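Local coordinates for protein sulfatase (Bacteroides fragilis CAG:558, PDB 6USS) that probably hydrolyses aryl sulfate esters as a calcium-dependent arylsulfatase of the gut microbiome, at residues A[437-450]-A[453-466]. The protein carries 1 engineered substitution. Numbering follows the deposited sequence.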
ATOM      1  N   GLY A 437      36.434 -14.564  11.208  1.00 20.12           N
ATOM      2  CA  GLY A 437      35.143 -15.115  10.858  1.00 16.38           C
ATOM      3  C   GLY A 437      34.507 -14.526   9.621  1.00 20.21           C
ATOM      4  O   GLY A 437      33.439 -15.000   9.209  1.00 20.17           O
ATOM      5  N   ILE A 438      35.123 -13.520   9.008  1.00 20.36           N
ATOM      6  CA  ILE A 438      34.573 -12.891   7.813  1.00 20.56           C
ATOM      7  C   ILE A 438      35.134 -13.576   6.578  1.00 21.42           C
ATOM      8  O   ILE A 438      36.331 -13.876   6.508  1.00 21.25           O
ATOM      9  CB  ILE A 438      34.884 -11.385   7.788  1.00 16.90           C
ATOM     10  CG1 ILE A 438      34.472 -10.727   9.101  1.00 20.91           C
ATOM     11  CG2 ILE A 438      34.179 -10.732   6.639  1.00 18.46           C
ATOM     12  CD1 ILE A 438      34.760  -9.235   9.151  1.00 21.96           C
ATOM     13  N   GLY A 439      34.266 -13.787   5.586  1.00 21.25           N
ATOM     14  CA  GLY A 439      34.600 -14.482   4.367  1.00 16.48           C
ATOM     15  C   GLY A 439      33.485 -15.444   3.995  1.00 23.65           C
ATOM     16  O   GLY A 439      32.495 -15.584   4.723  1.00 20.34           O
ATOM     17  N   PRO A 440      33.626 -16.141   2.866  1.00 22.90           N
ATOM     18  CA  PRO A 440      32.602 -17.133   2.465  1.00 22.47           C
ATOM     19  C   PRO A 440      32.560 -18.319   3.425  1.00 24.05           C
ATOM     20  O   PRO A 440      33.524 -19.082   3.537  1.00 20.75           O
ATOM     21  CB  PRO A 440      33.052 -17.566   1.063  1.00 18.66           C
ATOM     22  CG  PRO A 440      34.244 -16.703   0.717  1.00 17.96           C
ATOM     23  CD  PRO A 440      34.791 -16.126   1.962  1.00 19.48           C
ATOM     24  N   THR A 441      31.424 -18.490   4.102  1.00 23.62           N
ATOM     25  CA  THR A 441      31.278 -19.523   5.117  1.00 19.50           C
ATOM     26  C   THR A 441      29.859 -20.071   5.100  1.00 22.45           C
ATOM     27  O   THR A 441      28.923 -19.419   4.625  1.00 21.38           O
ATOM     28  CB  THR A 441      31.551 -18.980   6.523  1.00 21.50           C
ATOM     29  OG1 THR A 441      30.673 -17.871   6.779  1.00 21.13           O
ATOM     30  CG2 THR A 441      33.002 -18.546   6.687  1.00 17.81           C
ATOM     31  N   CYS A 442      29.702 -21.266   5.655  1.00 19.57           N
ATOM     32  CA  CYS A 442      28.430 -21.681   6.210  1.00 18.59           C
ATOM     33  C   CYS A 442      28.669 -22.167   7.628  1.00 23.92           C
ATOM     34  O   CYS A 442      29.765 -22.610   7.977  1.00 25.75           O
ATOM     35  CB  CYS A 442      27.757 -22.785   5.370  1.00 23.43           C
ATOM     36  SG  CYS A 442      28.939 -23.991   4.800  1.00 20.02           S
ATOM     37  N   THR A 443      27.625 -22.105   8.437  1.00 19.71           N
ATOM     38  CA  THR A 443      27.714 -22.366   9.859  1.00 15.63           C
ATOM     39  C   THR A 443      26.505 -23.172  10.290  1.00 19.39           C
ATOM     40  O   THR A 443      25.379 -22.891   9.852  1.00 21.54           O
ATOM     41  CB  THR A 443      27.756 -21.050  10.639  1.00 19.62           C
ATOM     42  OG1 THR A 443      28.869 -20.279  10.190  1.00 21.60           O
ATOM     43  CG2 THR A 443      27.911 -21.318  12.118  1.00 15.61           C
ATOM     44  N   VAL A 444      26.729 -24.164  11.152  1.00 18.31           N
ATOM     45  CA  VAL A 444      25.643 -24.783  11.906  1.00 22.08           C
ATOM     46  C   VAL A 444      25.919 -24.655  13.405  1.00 20.21           C
ATOM     47  O   VAL A 444      27.054 -24.838  13.865  1.00 18.05           O
ATOM     48  CB  VAL A 444      25.436 -26.260  11.514  1.00 24.91           C
ATOM     49  CG1 VAL A 444      26.735 -27.078  11.739  1.00 19.20           C
ATOM     50  CG2 VAL A 444      24.266 -26.845  12.301  1.00 20.11           C
ATOM     51  N   ARG A 445      24.869 -24.321  14.156  1.00 20.21           N
ATOM     52  CA  ARG A 445      24.864 -24.361  15.610  1.00 19.36           C
ATOM     53  C   ARG A 445      23.865 -25.415  16.057  1.00 21.44           C
ATOM     54  O   ARG A 445      22.758 -25.490  15.515  1.00 21.85           O
ATOM     55  CB  ARG A 445      24.478 -23.004  16.198  1.00 19.88           C
ATOM     56  CG  ARG A 445      24.256 -23.017  17.685  1.00 17.47           C
ATOM     57  CD  ARG A 445      25.555 -23.251  18.439  1.00 18.70           C
ATOM     58  NE  ARG A 445      25.322 -23.241  19.878  1.00 19.63           N
ATOM     59  CZ  ARG A 445      25.037 -22.155  20.601  1.00 22.50           C
ATOM     60  NH1 ARG A 445      24.960 -20.951  20.041  1.00 18.86           N
ATOM     61  NH2 ARG A 445      24.819 -22.276  21.903  1.00 21.91           N
ATOM     62  N   LYS A 446      24.254 -26.236  17.031  1.00 23.44           N
ATOM     63  CA  LYS A 446      23.370 -27.303  17.499  1.00 22.97           C
ATOM     64  C   LYS A 446      23.807 -27.665  18.905  1.00 19.70           C
ATOM     65  O   LYS A 446      24.920 -28.157  19.095  1.00 20.49           O
ATOM     66  CB  LYS A 446      23.430 -28.513  16.575  1.00 25.02           C
ATOM     67  CG  LYS A 446      22.575 -29.705  17.011  1.00 21.98           C
ATOM     68  CD  LYS A 446      23.165 -31.012  16.472  1.00 23.17           C
ATOM     69  CE  LYS A 446      22.110 -31.949  15.864  1.00 32.56           C
ATOM     70  NZ  LYS A 446      20.777 -31.875  16.526  1.00 28.70           N
ATOM     71  N   GLY A 447      22.933 -27.444  19.878  1.00 23.24           N
ATOM     72  CA  GLY A 447      23.340 -27.657  21.262  1.00 18.03           C
ATOM     73  C   GLY A 447      24.449 -26.687  21.631  1.00 20.99           C
ATOM     74  O   GLY A 447      24.381 -25.484  21.351  1.00 24.15           O
ATOM     75  N   ASP A 448      25.487 -27.213  22.260  1.00 18.98           N
ATOM     76  CA  ASP A 448      26.601 -26.397  22.706  1.00 18.83           C
ATOM     77  C   ASP A 448      27.599 -26.129  21.601  1.00 21.63           C
ATOM     78  O   ASP A 448      28.582 -25.420  21.835  1.00 20.90           O
ATOM     79  CB  ASP A 448      27.329 -27.096  23.858  1.00 20.72           C
ATOM     80  CG  ASP A 448      26.450 -27.289  25.074  1.00 27.31           C
ATOM     81  OD1 ASP A 448      25.375 -26.631  25.151  1.00 27.34           O
ATOM     82  OD2 ASP A 448      26.837 -28.097  25.951  1.00 26.01           O
ATOM     83  N   TRP A 449      27.392 -26.703  20.423  1.00 20.87           N
ATOM     84  CA  TRP A 449      28.446 -26.820  19.433  1.00 22.26           C
ATOM     85  C   TRP A 449      28.120 -25.988  18.210  1.00 20.41           C
ATOM     86  O   TRP A 449      26.980 -25.972  17.738  1.00 24.02           O
ATOM     87  CB  TRP A 449      28.666 -28.280  19.045  1.00 20.39           C
ATOM     88  CG  TRP A 449      29.274 -29.077  20.162  1.00 23.48           C
ATOM     89  CD1 TRP A 449      28.645 -29.988  20.956  1.00 18.42           C
ATOM     90  CD2 TRP A 449      30.635 -29.018  20.618  1.00 22.33           C
ATOM     91  NE1 TRP A 449      29.530 -30.504  21.873  1.00 22.38           N
ATOM     92  CE2 TRP A 449      30.756 -29.921  21.690  1.00 24.55           C
ATOM     93  CE3 TRP A 449      31.761 -28.297  20.221  1.00 24.24           C
ATOM     94  CZ2 TRP A 449      31.962 -30.124  22.365  1.00 25.19           C
ATOM     95  CZ3 TRP A 449      32.962 -28.497  20.902  1.00 25.71           C
ATOM     96  CH2 TRP A 449      33.051 -29.406  21.956  1.00 22.85           C
ATOM     97  N   LYS A 450      29.131 -25.283  17.719  1.00 19.86           N
ATOM     98  CA  LYS A 450      29.013 -24.426  16.553  1.00 22.24           C
ATOM     99  C   LYS A 450      30.125 -24.802  15.591  1.00 20.74           C
ATOM    100  O   LYS A 450      31.299 -24.845  15.987  1.00 20.56           O
ATOM    101  CB  LYS A 450      29.111 -22.952  16.955  1.00 21.51           C
ATOM    102  CG  LYS A 450      28.986 -21.961  15.817  1.00 16.47           C
ATOM    103  CD  LYS A 450      29.081 -20.550  16.374  1.00 15.81           C
ATOM    104  CE  LYS A 450      28.822 -19.521  15.295  1.00 18.58           C
ATOM    105  NZ  LYS A 450      29.028 -18.116  15.775  1.00 18.42           N
ATOM    106  N   TYR A 453      32.468 -23.509   8.550  1.00 20.93           N
ATOM    107  CA  TYR A 453      33.225 -24.038   7.428  1.00 22.58           C
ATOM    108  C   TYR A 453      33.560 -22.904   6.476  1.00 25.23           C
ATOM    109  O   TYR A 453      32.688 -22.094   6.144  1.00 24.06           O
ATOM    110  CB  TYR A 453      32.424 -25.104   6.699  1.00 21.92           C
ATOM    111  CG  TYR A 453      32.990 -25.494   5.352  1.00 30.01           C
ATOM    112  CD1 TYR A 453      34.201 -26.193   5.250  1.00 25.22           C
ATOM    113  CD2 TYR A 453      32.297 -25.193   4.175  1.00 23.43           C
ATOM    114  CE1 TYR A 453      34.708 -26.571   4.005  1.00 25.10           C
ATOM    115  CE2 TYR A 453      32.798 -25.574   2.923  1.00 24.11           C
ATOM    116  CZ  TYR A 453      34.002 -26.264   2.844  1.00 27.23           C
ATOM    117  OH  TYR A 453      34.511 -26.647   1.613  1.00 28.20           O
ATOM    118  N   TYR A 454      34.812 -22.850   6.036  1.00 25.29           N
ATOM    119  CA  TYR A 454      35.300 -21.752   5.212  1.00 22.75           C
ATOM    120  C   TYR A 454      35.463 -22.250   3.781  1.00 27.34           C
ATOM    121  O   TYR A 454      36.325 -23.095   3.504  1.00 23.63           O
ATOM    122  CB  TYR A 454      36.611 -21.205   5.762  1.00 20.39           C
ATOM    123  CG  TYR A 454      36.488 -20.515   7.108  1.00 24.30           C
ATOM    124  CD1 TYR A 454      36.360 -21.256   8.282  1.00 19.35           C
ATOM    125  CD2 TYR A 454      36.502 -19.121   7.210  1.00 16.09           C
ATOM    126  CE1 TYR A 454      36.258 -20.641   9.515  1.00 18.71           C
ATOM    127  CE2 TYR A 454      36.412 -18.490   8.454  1.00 16.80           C
ATOM    128  CZ  TYR A 454      36.295 -19.260   9.605  1.00 21.09           C
ATOM    129  OH  TYR A 454      36.201 -18.659  10.847  1.00 17.85           O
ATOM    130  N   TYR A 455      34.634 -21.711   2.876  1.00 25.74           N
ATOM    131  CA  TYR A 455      34.670 -22.109   1.476  1.00 22.05           C
ATOM    132  C   TYR A 455      36.034 -21.872   0.853  1.00 23.22           C
ATOM    133  O   TYR A 455      36.426 -22.605  -0.058  1.00 26.38           O
ATOM    134  CB  TYR A 455      33.624 -21.335   0.678  1.00 20.66           C
ATOM    135  CG  TYR A 455      32.198 -21.747   0.908  1.00 19.68           C
ATOM    136  CD1 TYR A 455      31.710 -22.919   0.376  1.00 21.23           C
ATOM    137  CD2 TYR A 455      31.332 -20.953   1.640  1.00 26.43           C
ATOM    138  CE1 TYR A 455      30.405 -23.301   0.557  1.00 20.42           C
ATOM    139  CE2 TYR A 455      30.006 -21.331   1.832  1.00 23.09           C
ATOM    140  CZ  TYR A 455      29.559 -22.506   1.276  1.00 19.41           C
ATOM    141  OH  TYR A 455      28.268 -22.922   1.439  1.00 23.89           O
ATOM    142  N   GLU A 456      36.757 -20.842   1.305  1.00 20.98           N
ATOM    143  CA  GLU A 456      37.933 -20.411   0.557  1.00 24.78           C
ATOM    144  C   GLU A 456      39.067 -21.428   0.649  1.00 27.43           C
ATOM    145  O   GLU A 456      39.823 -21.592  -0.318  1.00 23.62           O
ATOM    146  CB  GLU A 456      38.402 -19.023   1.021  1.00 25.11           C
ATOM    147  CG  GLU A 456      39.232 -18.271  -0.037  1.00 23.51           C
ATOM    148  CD  GLU A 456      39.807 -16.931   0.444  1.00 26.04           C
ATOM    149  OE1 GLU A 456      39.177 -16.276   1.313  1.00 28.62           O
ATOM    150  OE2 GLU A 456      40.883 -16.523  -0.073  1.00 25.45           O
ATOM    151  N   ASN A 457      39.194 -22.136   1.778  1.00 23.96           N
ATOM    152  CA  ASN A 457      40.248 -23.135   1.882  1.00 23.46           C
ATOM    153  C   ASN A 457      39.819 -24.394   2.624  1.00 22.94           C
ATOM    154  O   ASN A 457      40.688 -25.185   2.997  1.00 21.02           O
ATOM    155  CB  ASN A 457      41.475 -22.541   2.572  1.00 24.00           C
ATOM    156  CG  ASN A 457      41.185 -22.114   4.003  1.00 27.11           C
ATOM    157  OD1 ASN A 457      40.026 -22.102   4.433  1.00 26.64           O
ATOM    158  ND2 ASN A 457      42.236 -21.768   4.750  1.00 19.67           N
ATOM    159  N   GLY A 458      38.520 -24.599   2.867  1.00 24.26           N
ATOM    160  CA  GLY A 458      38.043 -25.794   3.546  1.00 22.51           C
ATOM    161  C   GLY A 458      38.333 -25.864   5.031  1.00 25.00           C
ATOM    162  O   GLY A 458      38.118 -26.916   5.646  1.00 28.41           O
ATOM    163  N   LYS A 459      38.839 -24.786   5.624  1.00 24.10           N
ATOM    164  CA  LYS A 459      39.116 -24.770   7.052  1.00 24.13           C
ATOM    165  C   LYS A 459      37.819 -24.952   7.836  1.00 25.76           C
ATOM    166  O   LYS A 459      36.772 -24.415   7.461  1.00 25.69           O
ATOM    167  CB  LYS A 459      39.801 -23.444   7.416  1.00 23.64           C
ATOM    168  CG  LYS A 459      40.017 -23.188   8.893  1.00 25.81           C
ATOM    169  CD  LYS A 459      41.311 -23.848   9.394  1.00 41.43           C
ATOM    170  CE  LYS A 459      41.494 -23.665  10.913  1.00 40.33           C
ATOM    171  NZ  LYS A 459      42.272 -24.797  11.514  1.00 40.79           N
ATOM    172  N   LYS A 460      37.882 -25.726   8.920  1.00 22.06           N
ATOM    173  CA  LYS A 460      36.745 -25.901   9.814  1.00 23.40           C
ATOM    174  C   LYS A 460      37.122 -25.478  11.231  1.00 23.00           C
ATOM    175  O   LYS A 460      38.245 -25.716  11.681  1.00 28.32           O
ATOM    176  CB  LYS A 460      36.249 -27.353   9.794  1.00 22.92           C
ATOM    177  CG  LYS A 460      35.684 -27.808   8.432  1.00 23.81           C
ATOM    178  CD  LYS A 460      35.106 -29.232   8.508  1.00 21.81           C
ATOM    179  CE  LYS A 460      34.453 -29.661   7.199  1.00 21.90           C
ATOM    180  NZ  LYS A 460      34.605 -31.122   6.933  1.00 22.90           N
ATOM    181  N   GLU A 461      36.187 -24.812  11.917  1.00 25.47           N
ATOM    182  CA  GLU A 461      36.351 -24.390  13.306  1.00 23.69           C
ATOM    183  C   GLU A 461      35.164 -24.887  14.121  1.00 25.08           C
ATOM    184  O   GLU A 461      34.009 -24.768  13.692  1.00 22.98           O
ATOM    185  CB  GLU A 461      36.467 -22.864  13.434  1.00 19.08           C
ATOM    186  CG  GLU A 461      37.736 -22.299  12.843  1.00 19.52           C
ATOM    187  CD  GLU A 461      37.864 -20.794  13.016  1.00 22.49           C
ATOM    188  OE1 GLU A 461      36.826 -20.105  13.125  1.00 23.50           O
ATOM    189  OE2 GLU A 461      39.015 -20.295  13.032  1.00 29.43           O
ATOM    190  N   LEU A 462      35.450 -25.474  15.279  1.00 24.12           N
ATOM    191  CA  LEU A 462      34.418 -26.016  16.150  1.00 20.34           C
ATOM    192  C   LEU A 462      34.550 -25.338  17.502  1.00 21.59           C
ATOM    193  O   LEU A 462      35.627 -25.366  18.106  1.00 24.20           O
ATOM    194  CB  LEU A 462      34.555 -27.534  16.277  1.00 21.60           C
ATOM    195  CG  LEU A 462      33.562 -28.222  17.222  1.00 17.46           C
ATOM    196  CD1 LEU A 462      32.194 -28.169  16.627  1.00 18.73           C
ATOM    197  CD2 LEU A 462      33.947 -29.657  17.473  1.00 19.36           C
ATOM    198  N   PHE A 463      33.477 -24.711  17.968  1.00 20.52           N
ATOM    199  CA  PHE A 463      33.511 -24.019  19.249  1.00 21.87           C
ATOM    200  C   PHE A 463      32.397 -24.525  20.146  1.00 21.40           C
ATOM    201  O   PHE A 463      31.281 -24.794  19.686  1.00 24.89           O
ATOM    202  CB  PHE A 463      33.377 -22.496  19.093  1.00 22.36           C
ATOM    203  CG  PHE A 463      34.462 -21.861  18.246  1.00 23.62           C
ATOM    204  CD1 PHE A 463      35.717 -21.601  18.776  1.00 25.53           C
ATOM    205  CD2 PHE A 463      34.214 -21.510  16.925  1.00 23.93           C
ATOM    206  CE1 PHE A 463      36.710 -21.016  17.997  1.00 26.10           C
ATOM    207  CE2 PHE A 463      35.196 -20.919  16.142  1.00 23.27           C
ATOM    208  CZ  PHE A 463      36.444 -20.674  16.675  1.00 22.73           C
ATOM    209  N   ASN A 464      32.712 -24.645  21.426  1.00 19.11           N
ATOM    210  CA  ASN A 464      31.719 -24.853  22.470  1.00 23.01           C
ATOM    211  C   ASN A 464      31.296 -23.476  22.953  1.00 21.00           C
ATOM    212  O   ASN A 464      31.968 -22.871  23.787  1.00 19.74           O
ATOM    213  CB  ASN A 464      32.288 -25.679  23.617  1.00 23.47           C
ATOM    214  CG  ASN A 464      31.204 -26.278  24.480  1.00 25.87           C
ATOM    215  OD1 ASN A 464      30.476 -25.564  25.175  1.00 27.37           O
ATOM    216  ND2 ASN A 464      31.075 -27.594  24.430  1.00 26.68           N
ATOM    217  N   ILE A 465      30.169 -22.983  22.428  1.00 23.43           N
ATOM    218  CA  ILE A 465      29.756 -21.606  22.709  1.00 20.29           C
ATOM    219  C   ILE A 465      29.541 -21.355  24.200  1.00 22.11           C
ATOM    220  O   ILE A 465      30.085 -20.370  24.719  1.00 23.80           O
ATOM    221  CB  ILE A 465      28.539 -21.234  21.846  1.00 24.19           C
ATOM    222  CG1 ILE A 465      28.906 -21.295  20.345  1.00 20.62           C
ATOM    223  CG2 ILE A 465      27.989 -19.863  22.239  1.00 17.08           C
ATOM    224  CD1 ILE A 465      29.964 -20.307  19.897  1.00 13.81           C
ATOM    225  N   PRO A 466      28.804 -22.192  24.944  1.00 22.45           N
ATOM    226  CA  PRO A 466      28.623 -21.887  26.377  1.00 20.04           C
ATOM    227  C   PRO A 466      29.919 -21.936  27.182  1.00 24.98           C
ATOM    228  O   PRO A 466      30.010 -21.302  28.239  1.00 25.13           O
ATOM    229  CB  PRO A 466      27.628 -22.961  26.844  1.00 21.61           C
ATOM    230  CG  PRO A 466      26.947 -23.422  25.589  1.00 23.62           C
ATOM    231  CD  PRO A 466      28.009 -23.366  24.541  1.00 21.31           C
TER
HETATM  232  O   HOH W   1      36.182 -18.800   3.278  1.00 21.21           O
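Thr-441 and Tyr-454 sit side by side on neighbouring strands, and the threonine methyl CG2 rests over the tyrosine ring, 4.0 Å from its centroid. With OG1 lying between the backbone N and the carbonyl carbon (chi1 57°), CG2 is the branch left to meet the ring. The backbones pair antiparallel here: Tyr-453 N gives Cys-442 O a nearly straight bond of 2.9 Å, and Cys-442 N returns one to Tyr-453 O. On the other face Cys-442 SG fits between two tyrosines, lying in the plane of the Tyr-453 ring at its edge, 3.6 Å from Tyr-453 CD2, and obliquely to the Tyr-455 ring. The edge of that second ring runs along the backbone from Pro-440 to Thr-441, while Pro-440 CB packs on Tyr-455 CB. Pro-440 O takes both Tyr-455 N and a water that bridges to Glu-456 N.

At the far end, past the type II' turn from Lys-446 to Trp-449, the same pattern joins Lys-450 to Phe-463. The Trp-449 indole is the large bump. Asn-464 lays its ND2 over one face, 3.4 Å from Trp-449 CZ2, with the amide plane 75° from the ring, and Leu-462 CG nestles against Trp-449 CE3 at 3.5 Å. Ile-465 fills the notch between Arg-445 and Lys-450: its CB sits over the centre of the guanidinium face, 3.8 Å from Arg-445 CZ, and its CD1 meets Lys-450 CD.

Strands 441-446, 449-454 and 460-464 form two successive hairpins sharing the middle strand, in an antiparallel sheet completed by 422-427, remote from the calcium site. Methyls, sulfur, ring faces and the flat guanidinium make the packing surfaces. Arg-445 NE donates to backbone Gly-447 O (2.8 Å) and its NH2 to Gln-81, holding the guanidinium for Ile-465; Lys-450 NZ makes salt bridges to Glu-353 and Glu-471 and hydrogen-bonds Ala-351 O, surroundings that would favour its charged form.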